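Local coordinates for xylose isomerase-like TIM barrel domain-containing protein (Thermus thermophilus, PDB 3AYV), which is of unknown function but binds zinc ions in a TIM barrel related to AP endonucleases, and is probably involved in protection against oxidative stress, at residues E184-N189 against A210-Y215; D162-R167 against G204-G209. All coordinates share one frame; numbering follows the deposited sequence.

Contact 1: E184-N189 against A210-Y215; sequences EHLHLN and AWLRPY. With ZN (zinc ion), chain F.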
ATOM      1  N   GLU A 184       9.149  -4.708  -2.300  1.00 14.70           N
ATOM      2  CA  GLU A 184       9.545  -3.977  -3.479  1.00 15.47           C
ATOM      3  C   GLU A 184       8.977  -2.563  -3.482  1.00 15.86           C
ATOM      4  O   GLU A 184       9.295  -1.769  -4.366  1.00 16.52           O
ATOM      5  CB  GLU A 184       9.196  -4.758  -4.758  1.00 15.75           C
ATOM      6  CG  GLU A 184       7.719  -4.876  -5.073  1.00 15.02           C
ATOM      7  CD  GLU A 184       7.424  -6.006  -6.040  1.00 16.82           C
ATOM      8  OE1 GLU A 184       6.909  -5.702  -7.126  1.00 18.57           O
ATOM      9  OE2 GLU A 184       7.689  -7.183  -5.702  1.00 16.87           O
ATOM     10  N   HIS A 185       8.178  -2.247  -2.451  1.00 15.57           N
ATOM     11  CA  HIS A 185       7.354  -1.042  -2.414  1.00 14.98           C
ATOM     12  C   HIS A 185       7.307  -0.677  -0.950  1.00 14.72           C
ATOM     13  O   HIS A 185       7.092  -1.546  -0.091  1.00 13.10           O
ATOM     14  CB  HIS A 185       5.944  -1.390  -2.895  1.00 14.66           C
ATOM     15  CG  HIS A 185       5.214  -0.274  -3.561  1.00 14.09           C
ATOM     16  ND1 HIS A 185       4.135   0.358  -2.980  1.00 16.05           N
ATOM     17  CD2 HIS A 185       5.363   0.287  -4.782  1.00 12.76           C
ATOM     18  CE1 HIS A 185       3.648   1.258  -3.816  1.00 12.48           C
ATOM     19  NE2 HIS A 185       4.391   1.245  -4.912  1.00 17.10           N
ATOM     20  N   LEU A 186       7.557   0.591  -0.638  1.00 14.99           N
ATOM     21  CA  LEU A 186       7.542   1.007   0.761  1.00 16.24           C
ATOM     22  C   LEU A 186       6.561   2.121   0.983  1.00 17.16           C
ATOM     23  O   LEU A 186       6.491   3.069   0.189  1.00 18.20           O
ATOM     24  CB  LEU A 186       8.941   1.403   1.262  1.00 17.52           C
ATOM     25  CG  LEU A 186       9.771   0.137   1.499  1.00 19.76           C
ATOM     26  CD1 LEU A 186      10.668  -0.123   0.300  1.00 21.22           C
ATOM     27  CD2 LEU A 186      10.543   0.156   2.833  1.00 22.63           C
ATOM     28  N   HIS A 187       5.766   1.968   2.039  1.00 16.50           N
ATOM     29  CA  HIS A 187       4.868   3.020   2.487  1.00 15.60           C
ATOM     30  C   HIS A 187       5.550   3.734   3.632  1.00 14.91           C
ATOM     31  O   HIS A 187       5.822   3.134   4.673  1.00 15.62           O
ATOM     32  CB  HIS A 187       3.530   2.423   2.919  1.00 15.70           C
ATOM     33  CG  HIS A 187       2.576   2.216   1.788  1.00 15.57           C
ATOM     34  ND1 HIS A 187       1.276   1.810   1.982  1.00 15.71           N
ATOM     35  CD2 HIS A 187       2.718   2.390   0.450  1.00 15.69           C
ATOM     36  CE1 HIS A 187       0.666   1.698   0.813  1.00 17.97           C
ATOM     37  NE2 HIS A 187       1.515   2.058  -0.132  1.00 17.05           N
ATOM     38  N   LEU A 188       5.848   5.012   3.422  1.00 14.11           N
ATOM     39  CA  LEU A 188       6.679   5.774   4.355  1.00 13.63           C
ATOM     40  C   LEU A 188       5.922   6.862   5.078  1.00 12.91           C
ATOM     41  O   LEU A 188       5.180   7.621   4.461  1.00 13.21           O
ATOM     42  CB  LEU A 188       7.842   6.419   3.617  1.00 13.68           C
ATOM     43  CG  LEU A 188       8.814   5.458   2.906  1.00 14.20           C
ATOM     44  CD1 LEU A 188       9.864   6.354   2.235  1.00 14.08           C
ATOM     45  CD2 LEU A 188       9.468   4.539   3.905  1.00 14.49           C
ATOM     46  N   ASN A 189       6.117   6.904   6.388  1.00 13.52           N
ATOM     47  CA  ASN A 189       5.659   7.999   7.238  1.00 13.56           C
ATOM     48  C   ASN A 189       6.235   7.755   8.621  1.00 14.35           C
ATOM     49  O   ASN A 189       7.022   6.819   8.776  1.00 13.79           O
ATOM     50  CB  ASN A 189       4.118   8.125   7.235  1.00 13.79           C
ATOM     51  CG  ASN A 189       3.408   6.852   7.677  1.00 12.30           C
ATOM     52  OD1 ASN A 189       3.878   6.136   8.565  1.00 12.56           O
ATOM     53  ND2 ASN A 189       2.264   6.564   7.048  1.00 11.54           N
ATOM     54  N   ALA A 210      18.212   4.599  10.549  1.00 23.93           N
ATOM     55  CA  ALA A 210      18.862   3.352  10.924  1.00 24.05           C
ATOM     56  C   ALA A 210      18.611   2.170   9.970  1.00 24.48           C
ATOM     57  O   ALA A 210      19.402   1.225   9.964  1.00 25.05           O
ATOM     58  CB  ALA A 210      18.500   2.961  12.387  1.00 24.98           C
ATOM     59  N   TRP A 211      17.540   2.200   9.161  1.00 23.20           N
ATOM     60  CA  TRP A 211      17.195   1.015   8.365  1.00 21.76           C
ATOM     61  C   TRP A 211      16.795   1.239   6.918  1.00 20.98           C
ATOM     62  O   TRP A 211      16.772   0.288   6.136  1.00 21.04           O
ATOM     63  CB  TRP A 211      16.122   0.167   9.097  1.00 21.63           C
ATOM     64  CG  TRP A 211      14.822   0.900   9.343  1.00 20.25           C
ATOM     65  CD1 TRP A 211      14.471   1.589  10.485  1.00 18.75           C
ATOM     66  CD2 TRP A 211      13.711   1.022   8.445  1.00 18.26           C
ATOM     67  NE1 TRP A 211      13.208   2.118  10.337  1.00 18.91           N
ATOM     68  CE2 TRP A 211      12.722   1.787   9.099  1.00 19.97           C
ATOM     69  CE3 TRP A 211      13.442   0.534   7.156  1.00 18.80           C
ATOM     70  CZ2 TRP A 211      11.486   2.083   8.501  1.00 19.27           C
ATOM     71  CZ3 TRP A 211      12.215   0.840   6.563  1.00 17.99           C
ATOM     72  CH2 TRP A 211      11.260   1.609   7.232  1.00 17.74           C
ATOM     73  N   LEU A 212      16.479   2.479   6.541  1.00 20.10           N
ATOM     74  CA  LEU A 212      15.843   2.720   5.238  1.00 18.72           C
ATOM     75  C   LEU A 212      16.809   2.867   4.061  1.00 19.45           C
ATOM     76  O   LEU A 212      16.434   2.601   2.904  1.00 18.90           O
ATOM     77  CB  LEU A 212      14.901   3.933   5.301  1.00 18.64           C
ATOM     78  CG  LEU A 212      14.172   4.364   4.014  1.00 17.12           C
ATOM     79  CD1 LEU A 212      13.165   3.298   3.523  1.00 17.92           C
ATOM     80  CD2 LEU A 212      13.468   5.674   4.271  1.00 17.75           C
ATOM     81  N   ARG A 213      18.042   3.277   4.342  1.00 19.85           N
ATOM     82  CA  ARG A 213      18.979   3.590   3.258  1.00 22.02           C
ATOM     83  C   ARG A 213      19.130   2.472   2.195  1.00 21.31           C
ATOM     84  O   ARG A 213      19.143   2.783   1.000  1.00 20.90           O
ATOM     85  CB  ARG A 213      20.349   4.071   3.781  1.00 22.32           C
ATOM     86  CG  ARG A 213      21.113   4.892   2.736  1.00 27.07           C
ATOM     87  CD  ARG A 213      22.454   5.369   3.258  1.00 33.75           C
ATOM     88  NE  ARG A 213      22.466   5.393   4.722  1.00 41.05           N
ATOM     89  CZ  ARG A 213      22.358   6.494   5.456  1.00 42.69           C
ATOM     90  NH1 ARG A 213      22.248   7.664   4.851  1.00 44.57           N
ATOM     91  NH2 ARG A 213      22.366   6.425   6.785  1.00 43.92           N
ATOM     92  N   PRO A 214      19.208   1.184   2.613  1.00 21.32           N
ATOM     93  CA  PRO A 214      19.327   0.140   1.575  1.00 22.15           C
ATOM     94  C   PRO A 214      18.177   0.079   0.577  1.00 22.05           C
ATOM     95  O   PRO A 214      18.339  -0.506  -0.488  1.00 22.27           O
ATOM     96  CB  PRO A 214      19.428  -1.165   2.384  1.00 22.34           C
ATOM     97  CG  PRO A 214      19.951  -0.747   3.707  1.00 22.27           C
ATOM     98  CD  PRO A 214      19.287   0.600   3.961  1.00 22.05           C
ATOM     99  N   TYR A 215      17.036   0.697   0.900  1.00 22.01           N
ATOM    100  CA  TYR A 215      15.795   0.568   0.093  1.00 21.97           C
ATOM    101  C   TYR A 215      15.488   1.767  -0.780  1.00 21.52           C
ATOM    102  O   TYR A 215      14.468   1.827  -1.443  1.00 21.21           O
ATOM    103  CB  TYR A 215      14.600   0.212   1.027  1.00 22.56           C
ATOM    104  CG  TYR A 215      14.881  -1.063   1.776  1.00 22.28           C
ATOM    105  CD1 TYR A 215      14.595  -2.299   1.200  1.00 24.86           C
ATOM    106  CD2 TYR A 215      15.498  -1.047   3.022  1.00 22.84           C
ATOM    107  CE1 TYR A 215      14.887  -3.474   1.853  1.00 23.25           C
ATOM    108  CE2 TYR A 215      15.803  -2.222   3.675  1.00 23.88           C
ATOM    109  CZ  TYR A 215      15.483  -3.433   3.084  1.00 24.43           C
ATOM    110  OH  TYR A 215      15.782  -4.607   3.729  1.00 26.51           O
TER
HETATM  111 ZN    ZN F 256       0.461   1.929   4.258  1.00 71.78          ZN
HETATM  112  O   HOH W   1      -1.624   2.603   2.997  1.00 27.13           O
HETATM  113  O   HOH W   2      -0.897   3.499   5.501  1.00 20.80           O
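Leu-186 meets three residues of 210-215 with its two methyls, and no hydrogen bond crosses the contact. Its CB points toward 210-215, CG lies anti to the carbonyl carbon (chi1 -76°), and from there the branches divide the work. CD1 of Leu-186 touches CB of Tyr-215 at 4.0 Å, the two side chains crossing at about a right angle. CD2 of Leu-186 reaches CZ3 of Trp-211 at 4.1 Å, near the indole plane and therefore at the ring's edge, and also lies 4.2 Å from CD1 of Leu-212. Two residues on, Leu-188 approaches Leu-212 tip to tip, its CD2 3.9 Å from Leu-212 CD1. Cut back to alanine, Leu-212 would lose both methyls, which would probably leave Leu-188 CD2 without partners in this loop and a gap beside Leu-186. Between the two leucines, His-187 faces the barrel interior and its ND1 binds zinc at 2.4 Å, together with Glu-136, Asp-162 and Glu-223. The strand 185-188 thus alternates, leucines outward against the loop that leads to strand 219-222 and a metal ligand inward. With methyls, one CB and the edge of the indole meeting across it, the interface depends on shape and exclusion of water, not on directional bonds.

Contact 2: D162-R167 against G204-G209; sequences DAAHAR and GVLGHG. With ZN (zinc ion), chain F; ZN (zinc ion), chain G.
Asp-162 OD2 is gripped by a zinc ion at 2.1 Å and by a water 3.0 Å away that probably donates to it; this same water is bound to the second zinc. The other carboxylate oxygen, Asp-162 OD1, accepts from His-165 N at 3.0 Å with an N-H...O angle of 160°, the donor standing 38° out of the carboxylate plane. This is an N-cap: the residue that binds the metal also caps helix 163-169, which two separate oxygens make possible. Asp-162 CG sits over the centre of the His-165 ring, 3.4 Å above its plane, and His-165 NE2 binds the second zinc, which Asp-196 and His-198 also ligate. With zinc on NE2 and Asn-137 O on ND1, the ring is held at both nitrogens, which fixes its rotation. In this TIM barrel the helix follows strand 158-162 directly, so its first turn lies at the C-terminal mouth where the zinc ions are held.

Away from the metals, Ala-163, Ala-164 and Arg-167 of the helix meet the loop 204-209 without any hydrogen bond. Leu-206 spreads its methyls along the helix: CD1 packs against Ala-163 CB at 3.9 Å, while CD2 lies 3.6 Å from CB of Arg-167. Leu-206 CD1 also comes within 3.6 Å of Ala-164 N, consistent with the small side chains of Ala-163 and Ala-164. Arg-167 starts with CG anti to its backbone nitrogen (chi1 180°), bends at chi2 and carries its guanidinium across Val-205. Val-205 CG2 lies over one face of the Arg-167 guanidinium, offset toward the rim and 3.5 Å from Arg-167 NH2. The backbone of Leu-206 is held too: its N donates to Asp-190 OD1, tying the loop back toward the end of strand 185-188.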
ATOM      1  N   ASP A 162       4.792  -1.320   5.281  1.00 12.68           N
ATOM      2  CA  ASP A 162       4.441  -0.125   5.999  1.00 12.73           C
ATOM      3  C   ASP A 162       4.941  -0.253   7.419  1.00 12.33           C
ATOM      4  O   ASP A 162       4.357  -0.996   8.209  1.00 12.81           O
ATOM      5  CB  ASP A 162       2.921   0.051   5.995  1.00 13.30           C
ATOM      6  CG  ASP A 162       2.499   1.395   6.578  1.00 14.92           C
ATOM      7  OD1 ASP A 162       2.872   1.739   7.711  1.00 14.06           O
ATOM      8  OD2 ASP A 162       1.804   2.132   5.886  1.00 16.58           O
ATOM      9  N   ALA A 163       6.012   0.463   7.756  1.00 11.18           N
ATOM     10  CA  ALA A 163       6.666   0.291   9.065  1.00 11.35           C
ATOM     11  C   ALA A 163       5.802   0.754  10.240  1.00 10.86           C
ATOM     12  O   ALA A 163       5.867   0.174  11.319  1.00 10.95           O
ATOM     13  CB  ALA A 163       8.050   1.001   9.092  1.00 11.82           C
ATOM     14  N   ALA A 164       5.019   1.803  10.028  1.00 11.45           N
ATOM     15  CA  ALA A 164       4.144   2.306  11.094  1.00 11.82           C
ATOM     16  C   ALA A 164       3.058   1.282  11.448  1.00 11.73           C
ATOM     17  O   ALA A 164       2.721   1.113  12.625  1.00 11.64           O
ATOM     18  CB  ALA A 164       3.526   3.634  10.691  1.00 11.61           C
ATOM     19  N   HIS A 165       2.505   0.602  10.440  1.00 11.98           N
ATOM     20  CA  HIS A 165       1.523  -0.429  10.732  1.00 11.67           C
ATOM     21  C   HIS A 165       2.155  -1.512  11.578  1.00 11.45           C
ATOM     22  O   HIS A 165       1.519  -2.007  12.509  1.00 12.63           O
ATOM     23  CB  HIS A 165       0.951  -1.039   9.448  1.00 11.63           C
ATOM     24  CG  HIS A 165       0.082  -0.102   8.674  1.00 10.39           C
ATOM     25  ND1 HIS A 165      -0.414  -0.416   7.429  1.00 11.39           N
ATOM     26  CD2 HIS A 165      -0.356   1.156   8.953  1.00 11.46           C
ATOM     27  CE1 HIS A 165      -1.129   0.601   6.973  1.00 14.70           C
ATOM     28  NE2 HIS A 165      -1.101   1.567   7.880  1.00 12.03           N
ATOM     29  N   ALA A 166       3.394  -1.908  11.265  1.00 11.69           N
ATOM     30  CA  ALA A 166       4.073  -2.905  12.102  1.00 12.85           C
ATOM     31  C   ALA A 166       4.250  -2.399  13.548  1.00 13.60           C
ATOM     32  O   ALA A 166       4.033  -3.131  14.520  1.00 14.55           O
ATOM     33  CB  ALA A 166       5.427  -3.287  11.489  1.00 12.28           C
ATOM     34  N   ARG A 167       4.601  -1.130  13.670  1.00 14.04           N
ATOM     35  CA  ARG A 167       4.899  -0.549  14.982  1.00 13.93           C
ATOM     36  C   ARG A 167       3.650  -0.406  15.824  1.00 13.86           C
ATOM     37  O   ARG A 167       3.680  -0.721  17.015  1.00 13.98           O
ATOM     38  CB  ARG A 167       5.556   0.819  14.799  1.00 14.58           C
ATOM     39  CG  ARG A 167       5.915   1.553  16.121  1.00 15.68           C
ATOM     40  CD  ARG A 167       6.874   0.780  17.025  1.00 18.00           C
ATOM     41  NE  ARG A 167       7.224   1.590  18.207  1.00 20.91           N
ATOM     42  CZ  ARG A 167       8.411   2.165  18.404  1.00 23.66           C
ATOM     43  NH1 ARG A 167       9.383   2.014  17.509  1.00 23.20           N
ATOM     44  NH2 ARG A 167       8.631   2.888  19.508  1.00 22.15           N
ATOM     45  N   GLY A 204       8.745  11.234  14.256  1.00 20.76           N
ATOM     46  CA  GLY A 204       8.282  10.230  15.202  1.00 20.48           C
ATOM     47  C   GLY A 204       9.394   9.330  15.670  1.00 20.12           C
ATOM     48  O   GLY A 204      10.546   9.754  15.789  1.00 20.15           O
ATOM     49  N   VAL A 205       9.043   8.073  15.911  1.00 19.28           N
ATOM     50  CA  VAL A 205       9.895   7.132  16.632  1.00 18.96           C
ATOM     51  C   VAL A 205      10.483   6.017  15.753  1.00 18.63           C
ATOM     52  O   VAL A 205      11.263   5.190  16.248  1.00 18.63           O
ATOM     53  CB  VAL A 205       9.118   6.463  17.814  1.00 19.37           C
ATOM     54  CG1 VAL A 205       8.536   7.524  18.739  1.00 18.79           C
ATOM     55  CG2 VAL A 205       8.014   5.496  17.284  1.00 19.41           C
ATOM     56  N   LEU A 206      10.115   5.973  14.471  1.00 17.73           N
ATOM     57  CA  LEU A 206      10.515   4.841  13.609  1.00 17.57           C
ATOM     58  C   LEU A 206      12.016   4.777  13.244  1.00 17.60           C
ATOM     59  O   LEU A 206      12.493   3.733  12.812  1.00 17.69           O
ATOM     60  CB  LEU A 206       9.640   4.729  12.339  1.00 17.52           C
ATOM     61  CG  LEU A 206       8.175   4.287  12.551  1.00 17.04           C
ATOM     62  CD1 LEU A 206       7.462   4.208  11.212  1.00 15.62           C
ATOM     63  CD2 LEU A 206       8.107   2.926  13.330  1.00 17.25           C
ATOM     64  N   GLY A 207      12.753   5.875  13.418  1.00 18.22           N
ATOM     65  CA  GLY A 207      14.228   5.848  13.205  1.00 18.17           C
ATOM     66  C   GLY A 207      14.656   5.413  11.806  1.00 18.19           C
ATOM     67  O   GLY A 207      15.574   4.582  11.643  1.00 17.97           O
ATOM     68  N   HIS A 208      14.002   5.957  10.784  1.00 18.44           N
ATOM     69  CA  HIS A 208      14.257   5.506   9.408  1.00 19.33           C
ATOM     70  C   HIS A 208      15.718   5.573   8.993  1.00 20.58           C
ATOM     71  O   HIS A 208      16.159   4.798   8.141  1.00 21.02           O
ATOM     72  CB  HIS A 208      13.448   6.308   8.392  1.00 18.78           C
ATOM     73  CG  HIS A 208      11.967   6.208   8.589  1.00 18.98           C
ATOM     74  ND1 HIS A 208      11.165   5.386   7.826  1.00 20.19           N
ATOM     75  CD2 HIS A 208      11.147   6.822   9.475  1.00 12.98           C
ATOM     76  CE1 HIS A 208       9.908   5.509   8.223  1.00 15.39           C
ATOM     77  NE2 HIS A 208       9.874   6.365   9.229  1.00 19.13           N
ATOM     78  N   GLY A 209      16.451   6.529   9.552  1.00 21.44           N
ATOM     79  CA  GLY A 209      17.886   6.639   9.264  1.00 23.08           C
ATOM     80  C   GLY A 209      18.648   5.349   9.541  1.00 24.05           C
ATOM     81  O   GLY A 209      19.623   5.029   8.838  1.00 24.93           O
TER
HETATM   82 ZN    ZN F 256       0.461   1.929   4.258  1.00 71.78          ZN
HETATM   83 ZN    ZN G 257      -1.450   3.772   7.593  1.00 62.83          ZN
HETATM   84  O   HOH W   3       0.889   4.138   7.882  1.00 15.40           O
HETATM   85  O   HOH W   1      -1.624   2.603   2.997  1.00 27.13           O
HETATM   86  O   HOH W   2      -0.897   3.499   5.501  1.00 20.80           O
HETATM   87  O   HOH W   4      -3.595   3.513   7.269  1.00 22.25           O

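Both contacts are largely buried and draw on the same long connection between strands 185-188 and 219-222, contact 1 using its later part against a barrel strand and contact 2 its earlier part against the helix after strand 158-162. They are joined where Trp-211 NE1 probably donates to Leu-206 O, 3.0 Å away. Contact 1 is apolar throughout, buried at its leucines with Trp-211 and Tyr-215 partly exposed; contact 2 is apolar around Leu-206 but runs further out, past Arg-167 to exposed Val-205. Segments 184-189 and 162-167 each supply a ligand to one shared zinc, His-187 and Asp-162, whereas the second zinc is bound from contact 2 alone of the pair.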